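Protein SCO1, mitochondrial (Saccharomyces cerevisiae, PDB 2B7K) is required for accumulation of cytochrome c oxidase subunits 1 and 2 and is thought to transport mitochondrial copper or insert it into that enzyme. Local coordinates at residues His25-Tyr30 and Asp91-Leu96; Leu82-Asp87 and Leu108-Thr113; Asp59-Leu64 and Glu98-Phe103; Gly41-Ile46 and Met151-Gln156; His144-Tyr149 and Leu161-Asp166. All blocks are in the same frame, centred on the assembly; numbering follows the deposited sequence.

Contact 1 (His25-Tyr30 and Asp91-Leu96)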
# COMPACT_ATOMS: atom_id res chain seq x y z
N HIS A 25 5.45 9.11 -9.72
CA HIS A 25 4.34 9.66 -10.49
C HIS A 25 3.59 8.51 -11.14
O HIS A 25 4.11 7.86 -12.05
CB HIS A 25 4.91 10.59 -11.57
CG HIS A 25 3.88 11.44 -12.25
ND1 HIS A 25 3.53 12.69 -11.78
CD2 HIS A 25 3.13 11.24 -13.36
CE1 HIS A 25 2.61 13.21 -12.57
NE2 HIS A 25 2.35 12.35 -13.53
N LEU A 26 2.36 8.25 -10.69
CA LEU A 26 1.56 7.15 -11.24
C LEU A 26 0.15 7.65 -11.52
O LEU A 26 -0.10 8.85 -11.54
CB LEU A 26 1.50 6.00 -10.23
CG LEU A 26 2.84 5.40 -9.79
CD1 LEU A 26 2.67 4.58 -8.52
CD2 LEU A 26 3.41 4.54 -10.92
N GLU A 27 -0.76 6.72 -11.77
CA GLU A 27 -2.17 7.06 -11.99
C GLU A 27 -2.97 6.05 -11.17
O GLU A 27 -2.53 4.92 -10.98
CB GLU A 27 -2.54 6.91 -13.47
CG GLU A 27 -2.43 5.49 -14.00
CD GLU A 27 -2.96 5.33 -15.42
OE1 GLU A 27 -2.67 4.29 -16.04
OE2 GLU A 27 -3.66 6.24 -15.91
N ASP A 28 -4.13 6.45 -10.65
CA ASP A 28 -4.91 5.47 -9.91
C ASP A 28 -5.76 4.72 -10.92
O ASP A 28 -5.74 5.04 -12.11
CB ASP A 28 -5.76 6.11 -8.79
CG ASP A 28 -6.83 7.05 -9.31
OD1 ASP A 28 -7.19 6.98 -10.51
OD2 ASP A 28 -7.33 7.86 -8.50
N MET A 29 -6.50 3.71 -10.46
CA MET A 29 -7.30 2.90 -11.36
C MET A 29 -8.45 3.62 -12.04
O MET A 29 -9.14 3.03 -12.88
CB MET A 29 -7.81 1.66 -10.63
CG MET A 29 -8.63 1.96 -9.41
SD MET A 29 -8.74 0.49 -8.39
CE MET A 29 -10.21 0.82 -7.45
N TYR A 30 -8.66 4.88 -11.70
CA TYR A 30 -9.72 5.66 -12.32
C TYR A 30 -9.11 6.66 -13.30
O TYR A 30 -9.83 7.38 -13.99
CB TYR A 30 -10.54 6.38 -11.25
CG TYR A 30 -11.23 5.40 -10.32
CD1 TYR A 30 -10.81 5.24 -9.01
CD2 TYR A 30 -12.28 4.60 -10.78
CE1 TYR A 30 -11.41 4.29 -8.17
CE2 TYR A 30 -12.88 3.66 -9.96
CZ TYR A 30 -12.44 3.51 -8.65
OH TYR A 30 -13.03 2.57 -7.84
N ASP A 91 -1.33 -5.05 -15.84
CA ASP A 91 -2.19 -4.39 -14.86
C ASP A 91 -2.58 -2.96 -15.19
O ASP A 91 -2.09 -2.00 -14.58
CB ASP A 91 -1.54 -4.46 -13.48
CG ASP A 91 -1.63 -5.85 -12.87
OD1 ASP A 91 -2.13 -6.77 -13.55
OD2 ASP A 91 -1.20 -6.02 -11.71
N SER A 92 -3.47 -2.83 -16.16
CA SER A 92 -3.98 -1.54 -16.61
C SER A 92 -5.02 -1.10 -15.58
O SER A 92 -5.40 -1.87 -14.69
CB SER A 92 -4.67 -1.71 -17.95
OG SER A 92 -5.80 -2.55 -17.80
N PRO A 93 -5.49 0.15 -15.68
CA PRO A 93 -6.49 0.60 -14.71
C PRO A 93 -7.71 -0.31 -14.66
O PRO A 93 -8.20 -0.61 -13.58
CB PRO A 93 -6.82 2.01 -15.19
CG PRO A 93 -5.48 2.49 -15.70
CD PRO A 93 -4.99 1.29 -16.48
N ALA A 94 -8.19 -0.77 -15.82
CA ALA A 94 -9.37 -1.64 -15.85
C ALA A 94 -9.10 -2.99 -15.17
O ALA A 94 -9.96 -3.51 -14.45
CB ALA A 94 -9.82 -1.87 -17.29
N VAL A 95 -7.92 -3.56 -15.41
CA VAL A 95 -7.56 -4.83 -14.79
C VAL A 95 -7.49 -4.70 -13.27
O VAL A 95 -7.93 -5.60 -12.55
CB VAL A 95 -6.21 -5.35 -15.33
CG1 VAL A 95 -5.72 -6.52 -14.48
CG2 VAL A 95 -6.37 -5.79 -16.77
N LEU A 96 -6.93 -3.59 -12.79
CA LEU A 96 -6.84 -3.39 -11.35
C LEU A 96 -8.22 -3.20 -10.72
O LEU A 96 -8.48 -3.69 -9.63
CB LEU A 96 -5.96 -2.18 -11.02
CG LEU A 96 -4.46 -2.37 -11.26
CD1 LEU A 96 -3.71 -1.14 -10.79
CD2 LEU A 96 -3.95 -3.60 -10.53
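In the thioredoxin-like domain of Sco1, the exit of strand 25-28 packs on the N-terminal turn of helix 93-100, with Pro93 as the meeting point. The proline ring touches Glu27 and Met29. Its CG lies 3.4 Å from Glu27 OE1. The Glu27 chain runs extended beyond CG (chi2 173°), which carries OE1 out to the proline ring, and the two side chains meet at about a right angle. On the Met29 side, Pro93 CB touches Met29 O at 3.4 Å. Met29 CB lies 4.3 Å from Leu96 CB. It also rests near Pro93 O, so it fits against one turn of the helix. Beyond CB the methionine leads away from this turn, to touch Leu100 further along the helix.

Each side also has a local capping or turn bond. Ser92 is the N-cap, and its OG accepts a weak bond from Val95 N. Glu27 and Pro93 both touch Thr111 of the neighbouring strand. After the strand, Asp28 forms an Asx turn: Tyr30 N donates to Asp28 OD1 over 2.8 Å, coming from above the carboxylate plane. Met29 CG then lies 3.8 Å above one face of the Tyr30 ring, offset toward its rim.

Contact 2 (Leu82-Asp87 and Leu108-Thr113)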
# COMPACT_ATOMS: atom_id res chain seq x y z
N LEU A 82 -3.06 1.59 -0.51
CA LEU A 82 -2.67 1.67 -1.91
C LEU A 82 -2.06 0.36 -2.39
O LEU A 82 -1.20 -0.21 -1.72
CB LEU A 82 -1.64 2.79 -2.10
CG LEU A 82 -2.07 4.17 -1.62
CD1 LEU A 82 -0.88 5.13 -1.61
CD2 LEU A 82 -3.18 4.69 -2.53
N PHE A 83 -2.54 -0.12 -3.54
CA PHE A 83 -2.02 -1.34 -4.15
C PHE A 83 -1.27 -0.89 -5.40
O PHE A 83 -1.87 -0.41 -6.35
CB PHE A 83 -3.15 -2.28 -4.55
CG PHE A 83 -2.68 -3.53 -5.26
CD1 PHE A 83 -3.09 -3.81 -6.56
CD2 PHE A 83 -1.83 -4.43 -4.62
CE1 PHE A 83 -2.66 -4.98 -7.21
CE2 PHE A 83 -1.39 -5.59 -5.26
CZ PHE A 83 -1.80 -5.87 -6.56
N ILE A 84 0.05 -1.03 -5.39
CA ILE A 84 0.84 -0.62 -6.54
C ILE A 84 1.29 -1.85 -7.31
O ILE A 84 1.94 -2.74 -6.75
CB ILE A 84 2.08 0.19 -6.12
CG1 ILE A 84 1.65 1.42 -5.30
CG2 ILE A 84 2.85 0.65 -7.35
CD1 ILE A 84 2.80 2.33 -4.91
N THR A 85 0.96 -1.91 -8.59
CA THR A 85 1.35 -3.06 -9.39
C THR A 85 2.81 -2.98 -9.81
O THR A 85 3.37 -1.89 -9.98
CB THR A 85 0.49 -3.19 -10.67
OG1 THR A 85 0.85 -4.40 -11.36
CG2 THR A 85 0.72 -1.99 -11.60
N CYS A 86 3.40 -4.19 -9.89
CA CYS A 86 4.77 -4.34 -10.38
C CYS A 86 4.79 -4.93 -11.78
O CYS A 86 5.81 -5.30 -12.30
CB CYS A 86 5.58 -5.23 -9.43
SG CYS A 86 5.82 -4.53 -7.78
N ASP A 87 3.60 -5.03 -12.35
CA ASP A 87 3.45 -5.62 -13.69
C ASP A 87 2.64 -4.66 -14.57
O ASP A 87 1.48 -4.93 -14.91
CB ASP A 87 2.75 -6.98 -13.58
CG ASP A 87 2.57 -7.66 -14.94
OD1 ASP A 87 3.23 -7.24 -15.91
OD2 ASP A 87 1.76 -8.61 -15.03
N LEU A 108 -6.94 1.39 -3.15
CA LEU A 108 -6.85 2.07 -4.44
C LEU A 108 -5.68 1.52 -5.22
O LEU A 108 -4.54 1.54 -4.74
CB LEU A 108 -6.67 3.57 -4.24
CG LEU A 108 -6.60 4.44 -5.50
CD1 LEU A 108 -7.93 4.40 -6.24
CD2 LEU A 108 -6.25 5.87 -5.10
N GLY A 109 -5.96 1.05 -6.44
CA GLY A 109 -4.90 0.51 -7.27
C GLY A 109 -4.17 1.60 -8.03
O GLY A 109 -4.81 2.52 -8.56
N LEU A 110 -2.85 1.51 -8.07
CA LEU A 110 -2.03 2.48 -8.80
C LEU A 110 -1.21 1.77 -9.85
O LEU A 110 -0.70 0.67 -9.62
CB LEU A 110 -1.05 3.21 -7.86
CG LEU A 110 -1.59 3.95 -6.64
CD1 LEU A 110 -0.45 4.71 -5.97
CD2 LEU A 110 -2.69 4.92 -7.06
N THR A 111 -1.07 2.39 -11.01
CA THR A 111 -0.29 1.81 -12.09
C THR A 111 0.27 2.94 -12.94
O THR A 111 0.14 4.11 -12.59
CB THR A 111 -1.14 0.86 -12.96
OG1 THR A 111 -0.30 0.25 -13.95
CG2 THR A 111 -2.26 1.62 -13.65
N GLY A 112 0.90 2.59 -14.05
CA GLY A 112 1.47 3.62 -14.91
C GLY A 112 2.29 2.99 -16.01
O GLY A 112 2.11 1.82 -16.33
N THR A 113 3.18 3.77 -16.60
CA THR A 113 4.04 3.26 -17.66
C THR A 113 5.14 2.43 -17.01
O THR A 113 5.31 2.47 -15.80
CB THR A 113 4.69 4.40 -18.44
OG1 THR A 113 5.44 5.21 -17.53
CG2 THR A 113 3.63 5.26 -19.12
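Phe83 O is held by two groups of the facing strand. Leu110 N donates to it over 2.8 Å, and Gly109 CA adds a CH...O contact at 3.3 Å. The bonds on either side are Phe83 N to Leu108 O and Thr85 N to Leu110 O, both nearly straight (171° at the hydrogen). This is the parallel pair of a beta-alpha-beta unit, with helix 93-100 as the connection. Leu82, Ile84, Leu108 and Leu110 share one face of the sheet. There Leu82 and Leu108 lie side by side, with Leu82 CD2 4.0 Å from Leu108 CB. Leu110 CD1 reaches across to Ile84 CG1, also at 4.0 Å. The Phe83 side chain, on the other face, is about 5 Å from that of Cys57 in the predicted copper site. With OG1 anti to the backbone N (chi1 -175°), Thr85 CG2 packs 3.4 Å from Thr111 OG1. Asp91 holds both hydroxyls, Thr85 by its carboxylate and Thr111 by its carbonyl. Thr85 OG1 also accepts from Asp87 N, an ST turn.

Contact 3 (Asp59-Leu64 and Glu98-Phe103)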
# COMPACT_ATOMS: atom_id res chain seq x y z
N ASP A 59 -3.78 -13.35 -0.58
CA ASP A 59 -3.74 -13.56 0.86
C ASP A 59 -3.37 -12.28 1.61
O ASP A 59 -3.93 -11.99 2.68
CB ASP A 59 -2.74 -14.66 1.23
CG ASP A 59 -3.16 -16.03 0.74
OD1 ASP A 59 -4.37 -16.35 0.79
OD2 ASP A 59 -2.27 -16.81 0.33
N GLU A 60 -2.43 -11.51 1.06
CA GLU A 60 -2.01 -10.26 1.69
C GLU A 60 -3.12 -9.22 1.64
O GLU A 60 -3.36 -8.51 2.62
CB GLU A 60 -0.76 -9.71 1.00
CG GLU A 60 0.49 -10.54 1.18
CD GLU A 60 1.06 -10.47 2.59
OE1 GLU A 60 0.41 -10.98 3.53
OE2 GLU A 60 2.15 -9.89 2.76
N LEU A 61 -3.77 -9.09 0.49
CA LEU A 61 -4.85 -8.13 0.34
C LEU A 61 -6.02 -8.50 1.26
O LEU A 61 -6.71 -7.63 1.77
CB LEU A 61 -5.30 -8.06 -1.12
CG LEU A 61 -4.28 -7.41 -2.07
CD1 LEU A 61 -4.76 -7.57 -3.50
CD2 LEU A 61 -4.11 -5.93 -1.72
N ASP A 62 -6.23 -9.80 1.46
CA ASP A 62 -7.30 -10.24 2.35
C ASP A 62 -6.97 -9.79 3.76
O ASP A 62 -7.82 -9.25 4.46
CB ASP A 62 -7.45 -11.77 2.31
CG ASP A 62 -8.38 -12.24 1.21
OD1 ASP A 62 -8.47 -13.47 0.99
OD2 ASP A 62 -9.02 -11.39 0.55
N LYS A 63 -5.72 -10.01 4.17
CA LYS A 63 -5.28 -9.63 5.50
C LYS A 63 -5.44 -8.12 5.69
O LYS A 63 -5.88 -7.66 6.74
CB LYS A 63 -3.82 -10.03 5.73
CG LYS A 63 -3.31 -9.75 7.15
CD LYS A 63 -1.90 -10.28 7.39
CE LYS A 63 -0.87 -9.62 6.47
NZ LYS A 63 0.51 -10.14 6.71
N LEU A 64 -5.07 -7.35 4.66
CA LEU A 64 -5.18 -5.90 4.71
C LEU A 64 -6.64 -5.47 4.94
O LEU A 64 -6.91 -4.54 5.70
CB LEU A 64 -4.64 -5.27 3.42
CG LEU A 64 -4.77 -3.75 3.28
CD1 LEU A 64 -3.99 -3.07 4.41
CD2 LEU A 64 -4.25 -3.29 1.92
N GLU A 98 -11.02 -4.51 -11.70
CA GLU A 98 -11.66 -5.81 -11.62
C GLU A 98 -11.03 -6.69 -10.55
O GLU A 98 -11.73 -7.35 -9.79
CB GLU A 98 -11.61 -6.53 -12.98
CG GLU A 98 -12.21 -7.92 -12.94
CD GLU A 98 -12.43 -8.51 -14.32
OE1 GLU A 98 -12.76 -9.71 -14.40
OE2 GLU A 98 -12.30 -7.77 -15.31
N TYR A 99 -9.70 -6.69 -10.49
CA TYR A 99 -8.99 -7.48 -9.49
C TYR A 99 -9.35 -7.04 -8.07
O TYR A 99 -9.63 -7.87 -7.20
CB TYR A 99 -7.47 -7.33 -9.69
CG TYR A 99 -6.64 -8.13 -8.71
CD1 TYR A 99 -6.65 -9.52 -8.71
CD2 TYR A 99 -5.81 -7.48 -7.78
CE1 TYR A 99 -5.86 -10.26 -7.82
CE2 TYR A 99 -5.01 -8.21 -6.90
CZ TYR A 99 -5.04 -9.59 -6.93
OH TYR A 99 -4.21 -10.31 -6.08
N LEU A 100 -9.34 -5.73 -7.84
CA LEU A 100 -9.64 -5.21 -6.51
C LEU A 100 -11.10 -5.26 -6.10
O LEU A 100 -11.42 -5.09 -4.92
CB LEU A 100 -9.11 -3.77 -6.37
CG LEU A 100 -7.58 -3.64 -6.38
CD1 LEU A 100 -7.19 -2.17 -6.25
CD2 LEU A 100 -6.97 -4.45 -5.23
N SER A 101 -11.99 -5.54 -7.05
CA SER A 101 -13.42 -5.62 -6.74
C SER A 101 -13.68 -6.76 -5.75
O SER A 101 -14.73 -6.80 -5.10
CB SER A 101 -14.24 -5.81 -8.02
OG SER A 101 -13.98 -7.07 -8.62
N ASP A 102 -12.73 -7.68 -5.64
CA ASP A 102 -12.86 -8.81 -4.73
C ASP A 102 -12.25 -8.54 -3.36
O ASP A 102 -12.20 -9.42 -2.51
CB ASP A 102 -12.23 -10.05 -5.35
CG ASP A 102 -13.06 -10.62 -6.49
OD1 ASP A 102 -12.51 -11.37 -7.32
OD2 ASP A 102 -14.27 -10.32 -6.54
N PHE A 103 -11.79 -7.30 -3.14
CA PHE A 103 -11.18 -6.95 -1.87
C PHE A 103 -11.79 -5.69 -1.24
O PHE A 103 -12.76 -5.13 -1.76
CB PHE A 103 -9.67 -6.78 -2.05
CG PHE A 103 -8.99 -8.01 -2.60
CD1 PHE A 103 -8.73 -8.13 -3.96
CD2 PHE A 103 -8.64 -9.06 -1.75
CE1 PHE A 103 -8.12 -9.28 -4.47
CE2 PHE A 103 -8.04 -10.21 -2.25
CZ PHE A 103 -7.78 -10.32 -3.61
O HOH W 1 -11.04 -11.64 -1.49
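Leu61 and Phe103 carry this contact through a CH-pi approach. Leu61 CB stands over one face of the Phe103 ring, 3.8 Å from its centroid and 24° off the normal. The leucine CG is anti to its carbonyl carbon (chi1 -70°) and chi2 is extended, which carries CD1 onward to Tyr99. There CD1 meets Tyr99 CE2 obliquely at 3.5 Å. Tyr99 is itself extended from its helix, with CG opposite the backbone N, and one ring face receives Phe103 CE1. Leu100 CD2 touches Leu61 CD1 at 4.2 Å.

The contact joins helix 56-75 to helix 93-100 and the turn after it. The first turn of helix 56-75 holds Cys57, with Cys53 shortly before it; both are copper ligands by similarity. Tyr99 touches Cys57, so this packing borders the copper site. Phe103 closes a type I turn that begins at Leu100.

Asp62 approaches the Phe103 ring at its edge, OD2 lying 3.2 Å from CE2, with carboxylate and ring planes 52° apart. Replacing Phe103 by an alanine would probably leave Leu61 CB without its aromatic face and open a gap beside Tyr99. A water donates both to Asp62 OD2, over 2.9 Å, and to Asp102 O, over 2.7 Å.

Contact 4 (Gly41-Ile46 and Met151-Gln156)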
# COMPACT_ATOMS: atom_id res chain seq x y z
N GLY A 41 -0.61 14.44 4.59
CA GLY A 41 -1.83 14.64 5.36
C GLY A 41 -2.55 13.41 5.86
O GLY A 41 -3.65 13.52 6.39
N LYS A 42 -1.96 12.23 5.69
CA LYS A 42 -2.62 11.02 6.16
C LYS A 42 -1.68 9.85 6.29
O LYS A 42 -0.56 9.89 5.80
CB LYS A 42 -3.78 10.67 5.23
CG LYS A 42 -3.50 10.92 3.76
CD LYS A 42 -4.79 10.99 2.96
CE LYS A 42 -4.54 11.50 1.55
NZ LYS A 42 -5.81 11.68 0.80
N PHE A 43 -2.13 8.81 6.98
CA PHE A 43 -1.32 7.61 7.14
C PHE A 43 -1.70 6.71 5.98
O PHE A 43 -2.87 6.41 5.79
CB PHE A 43 -1.63 6.93 8.48
CG PHE A 43 -0.70 7.33 9.58
CD1 PHE A 43 0.59 6.82 9.64
CD2 PHE A 43 -1.10 8.24 10.55
CE1 PHE A 43 1.47 7.21 10.64
CE2 PHE A 43 -0.22 8.65 11.55
CZ PHE A 43 1.06 8.13 11.60
N SER A 44 -0.70 6.31 5.21
CA SER A 44 -0.95 5.47 4.06
C SER A 44 -0.27 4.12 4.26
O SER A 44 0.74 4.03 4.95
CB SER A 44 -0.38 6.13 2.79
OG SER A 44 -0.94 7.42 2.60
N ILE A 45 -0.85 3.08 3.68
CA ILE A 45 -0.26 1.76 3.77
C ILE A 45 -0.18 1.26 2.33
O ILE A 45 -1.18 1.16 1.63
CB ILE A 45 -1.09 0.83 4.69
CG1 ILE A 45 -0.35 -0.50 4.85
CG2 ILE A 45 -2.51 0.65 4.15
CD1 ILE A 45 -0.78 -1.32 6.07
N ILE A 46 1.04 0.99 1.90
CA ILE A 46 1.31 0.56 0.53
C ILE A 46 1.71 -0.89 0.39
O ILE A 46 2.51 -1.41 1.17
CB ILE A 46 2.42 1.43 -0.07
CG1 ILE A 46 2.03 2.91 0.03
CG2 ILE A 46 2.68 1.03 -1.52
CD1 ILE A 46 3.16 3.86 -0.32
N MET A 151 3.35 4.72 5.72
CA MET A 151 3.92 6.05 5.52
C MET A 151 3.12 7.06 6.34
O MET A 151 1.89 7.04 6.32
CB MET A 151 3.86 6.44 4.04
CG MET A 151 4.30 5.34 3.07
SD MET A 151 6.02 4.79 3.29
CE MET A 151 6.90 6.10 2.45
N ASP A 152 3.81 7.94 7.07
CA ASP A 152 3.12 8.92 7.90
C ASP A 152 2.60 10.14 7.12
O ASP A 152 2.87 10.28 5.92
CB ASP A 152 4.01 9.37 9.08
CG ASP A 152 5.21 10.20 8.65
OD1 ASP A 152 5.19 10.81 7.57
OD2 ASP A 152 6.18 10.25 9.44
N PRO A 153 1.84 11.02 7.79
CA PRO A 153 1.28 12.22 7.16
C PRO A 153 2.28 13.16 6.49
O PRO A 153 1.89 14.06 5.76
CB PRO A 153 0.53 12.89 8.31
CG PRO A 153 0.04 11.72 9.09
CD PRO A 153 1.28 10.84 9.14
N GLU A 154 3.57 12.95 6.75
CA GLU A 154 4.60 13.78 6.13
C GLU A 154 5.23 13.02 4.97
O GLU A 154 6.22 13.45 4.39
CB GLU A 154 5.66 14.18 7.16
CG GLU A 154 5.12 15.09 8.25
CD GLU A 154 6.15 15.44 9.31
OE1 GLU A 154 5.79 16.16 10.26
OE2 GLU A 154 7.31 15.00 9.19
N GLY A 155 4.64 11.87 4.64
CA GLY A 155 5.14 11.06 3.54
C GLY A 155 6.40 10.27 3.85
O GLY A 155 7.07 9.79 2.94
N GLN A 156 6.71 10.13 5.14
CA GLN A 156 7.90 9.41 5.56
C GLN A 156 7.62 7.97 5.94
O GLN A 156 6.57 7.66 6.51
CB GLN A 156 8.55 10.12 6.75
CG GLN A 156 8.90 11.57 6.47
CD GLN A 156 9.76 11.72 5.23
OE1 GLN A 156 10.88 11.21 5.18
NE2 GLN A 156 9.24 12.43 4.23
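Phe43 lies along the backbone of Met151, Asp152 and Pro153. Its CB starts 4.1 Å from Met151 O. One ring side continues along the loop: CD1 lies 3.6 Å from Met151 O and CE1 3.6 Å from Asp152 CA. On the other side CE2 lies 3.6 Å from Pro153 CD. At the tip, CZ is 3.7 Å from the same CD. Pro153 CD therefore stands over the ring centre, 12° off the normal, a CH-pi contact. Tyr181 meets the ring edge-to-face from outside.

The backbones pair where strand 44-49 runs antiparallel to strand 148-151. Ser44 and Met151 form a hydrogen-bonded pair, Met151 N donating to Ser44 O over 2.8 Å. Further out, Gly41 N donates a hydrogen bond to Pro153 O over 2.8 Å. Loop 152-156 is the turn of the hairpin of strands 148-151 and 157-161. A serine in place of Phe43 would probably leave Pro153 without its ring partner and open a gap beside Asp152. Asp152 CG sits between the backbone N and carbonyl carbon (chi1 69°), bringing OD1 to the turn amides. OD1 accepts from Glu154 N, an Asx turn, and from Gln156 N just past the type I turn, on opposite carboxylate faces.

Contact 5 (His144-Tyr149 and Leu161-Asp166)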
# COMPACT_ATOMS: atom_id res chain seq x y z
N HIS A 144 8.91 -11.43 -3.31
CA HIS A 144 9.21 -10.13 -2.72
C HIS A 144 8.02 -9.20 -2.54
O HIS A 144 8.18 -8.05 -2.12
CB HIS A 144 10.32 -9.44 -3.53
CG HIS A 144 11.66 -10.10 -3.39
ND1 HIS A 144 11.96 -11.30 -3.99
CD2 HIS A 144 12.76 -9.75 -2.68
CE1 HIS A 144 13.19 -11.66 -3.66
NE2 HIS A 144 13.69 -10.74 -2.86
N SER A 145 6.82 -9.68 -2.87
CA SER A 145 5.60 -8.89 -2.69
C SER A 145 5.09 -9.31 -1.32
O SER A 145 3.97 -9.81 -1.19
CB SER A 145 4.56 -9.24 -3.76
OG SER A 145 5.04 -8.96 -5.06
N ILE A 146 5.92 -9.09 -0.30
CA ILE A 146 5.58 -9.52 1.04
C ILE A 146 5.49 -8.47 2.15
O ILE A 146 5.11 -8.80 3.27
CB ILE A 146 6.57 -10.61 1.51
CG1 ILE A 146 8.00 -10.08 1.42
CG2 ILE A 146 6.40 -11.86 0.66
CD1 ILE A 146 9.06 -11.07 1.86
N PHE A 147 5.83 -7.21 1.88
CA PHE A 147 5.74 -6.19 2.93
C PHE A 147 4.66 -5.15 2.67
O PHE A 147 4.31 -4.88 1.53
CB PHE A 147 7.04 -5.39 3.10
CG PHE A 147 8.20 -6.19 3.60
CD1 PHE A 147 9.16 -6.66 2.72
CD2 PHE A 147 8.33 -6.46 4.96
CE1 PHE A 147 10.26 -7.38 3.18
CE2 PHE A 147 9.43 -7.18 5.43
CZ PHE A 147 10.39 -7.64 4.54
N PHE A 148 4.14 -4.58 3.76
CA PHE A 148 3.20 -3.47 3.68
C PHE A 148 4.06 -2.32 4.18
O PHE A 148 4.78 -2.46 5.18
CB PHE A 148 2.00 -3.66 4.62
CG PHE A 148 1.02 -4.70 4.15
CD1 PHE A 148 1.03 -5.97 4.70
CD2 PHE A 148 0.07 -4.39 3.18
CE1 PHE A 148 0.10 -6.94 4.28
CE2 PHE A 148 -0.86 -5.34 2.76
CZ PHE A 148 -0.84 -6.62 3.31
N TYR A 149 4.04 -1.19 3.48
CA TYR A 149 4.83 -0.03 3.88
C TYR A 149 3.93 1.04 4.46
O TYR A 149 3.04 1.56 3.77
CB TYR A 149 5.60 0.53 2.68
CG TYR A 149 6.45 -0.51 1.98
CD1 TYR A 149 5.88 -1.46 1.13
CD2 TYR A 149 7.83 -0.59 2.21
CE1 TYR A 149 6.65 -2.46 0.53
CE2 TYR A 149 8.61 -1.58 1.61
CZ TYR A 149 8.01 -2.51 0.78
OH TYR A 149 8.77 -3.51 0.22
N LEU A 161 5.39 -3.92 7.51
CA LEU A 161 4.77 -5.06 8.17
C LEU A 161 4.89 -6.27 7.26
O LEU A 161 4.30 -6.31 6.18
CB LEU A 161 3.30 -4.77 8.50
CG LEU A 161 3.09 -3.58 9.45
CD1 LEU A 161 2.99 -2.30 8.66
CD2 LEU A 161 1.81 -3.79 10.26
N GLY A 162 5.69 -7.23 7.70
CA GLY A 162 5.90 -8.45 6.95
C GLY A 162 4.83 -9.49 7.22
O GLY A 162 3.85 -9.24 7.92
N ARG A 163 5.04 -10.69 6.69
CA ARG A 163 4.07 -11.76 6.87
C ARG A 163 4.00 -12.30 8.28
O ARG A 163 3.09 -13.05 8.61
CB ARG A 163 4.35 -12.88 5.88
CG ARG A 163 4.10 -12.48 4.44
CD ARG A 163 3.95 -13.69 3.55
NE ARG A 163 5.22 -14.38 3.34
CZ ARG A 163 5.33 -15.58 2.80
NH1 ARG A 163 6.53 -16.13 2.64
NH2 ARG A 163 4.25 -16.25 2.42
N ASN A 164 4.96 -11.92 9.12
CA ASN A 164 4.95 -12.40 10.49
C ASN A 164 3.93 -11.67 11.36
O ASN A 164 3.73 -12.01 12.53
CB ASN A 164 6.36 -12.32 11.08
CG ASN A 164 7.24 -13.45 10.59
OD1 ASN A 164 6.95 -14.62 10.84
ND2 ASN A 164 8.30 -13.11 9.87
N TYR A 165 3.29 -10.65 10.78
CA TYR A 165 2.25 -9.94 11.50
C TYR A 165 0.94 -10.58 11.05
O TYR A 165 0.72 -10.76 9.85
CB TYR A 165 2.23 -8.45 11.15
CG TYR A 165 3.30 -7.64 11.83
CD1 TYR A 165 4.50 -7.35 11.19
CD2 TYR A 165 3.11 -7.16 13.13
CE1 TYR A 165 5.49 -6.60 11.82
CE2 TYR A 165 4.09 -6.41 13.77
CZ TYR A 165 5.27 -6.13 13.11
OH TYR A 165 6.24 -5.38 13.74
N ASP A 166 0.08 -10.93 12.00
CA ASP A 166 -1.19 -11.55 11.66
C ASP A 166 -2.32 -10.53 11.76
O ASP A 166 -2.08 -9.34 11.96
CB ASP A 166 -1.46 -12.74 12.58
CG ASP A 166 -1.61 -12.35 14.04
OD1 ASP A 166 -1.66 -13.26 14.89
OD2 ASP A 166 -1.69 -11.13 14.33
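Phe148 and Leu161 point to the same face of the sheet, their CB atoms 4.2 Å apart. The Phe148 ring turns an edge to Leu161 O, with CD1 at 3.6 Å. Phe147, one residue earlier, presents its own ring edge to Leu161 C, and its CD2 lies 3.7 Å from Gly162 CA. Ile146 extends this packing to Arg163: its CG2 sits obliquely against the guanidinium, 3.9 Å from NE. The bend of the arginine at chi3 (-72°) brings NE back to this methyl. Arg163 also touches Glu60 of helix 56-75.

Phe148 and Leu161 are a hydrogen-bonded pair of the antiparallel hairpin formed by strands 148-151 and 157-161. Leu161 N donates to Phe148 O over 2.8 Å, and Phe148 N returns a bond to Leu161 O over 3.0 Å. Four residues before Phe148 is His144, a copper ligand by similarity, so the hairpin probably begins just after a metal-binding residue. After Leu161 the chain enters a type I turn, in which Tyr165 N bonds to Gly162 O over 3.2 Å.

Four of the contacts reach the same mixed sheet of the thioredoxin-like domain. Contact 2 joins neighbouring strands 80-85 and 108-111, contact 4 pairs 44-49 with 148-151, and contact 5 pairs 148-151 with 157-161. Contact 1 adds strand 25-28 and shares helix 93-100 with contact 3. Contacts 1 and 2 are close, their centres about 6 Å apart, whereas contacts 1 and 5 lie about 23 Å apart on opposite sides of the chain's centre. Along the chain, contacts 2 and 3 are nested in the loop closed by contact 4. Contact 3 borders the predicted copper cysteines and contact 5 contains the predicted histidine ligand, so distant chain parts probably come together at one metal site.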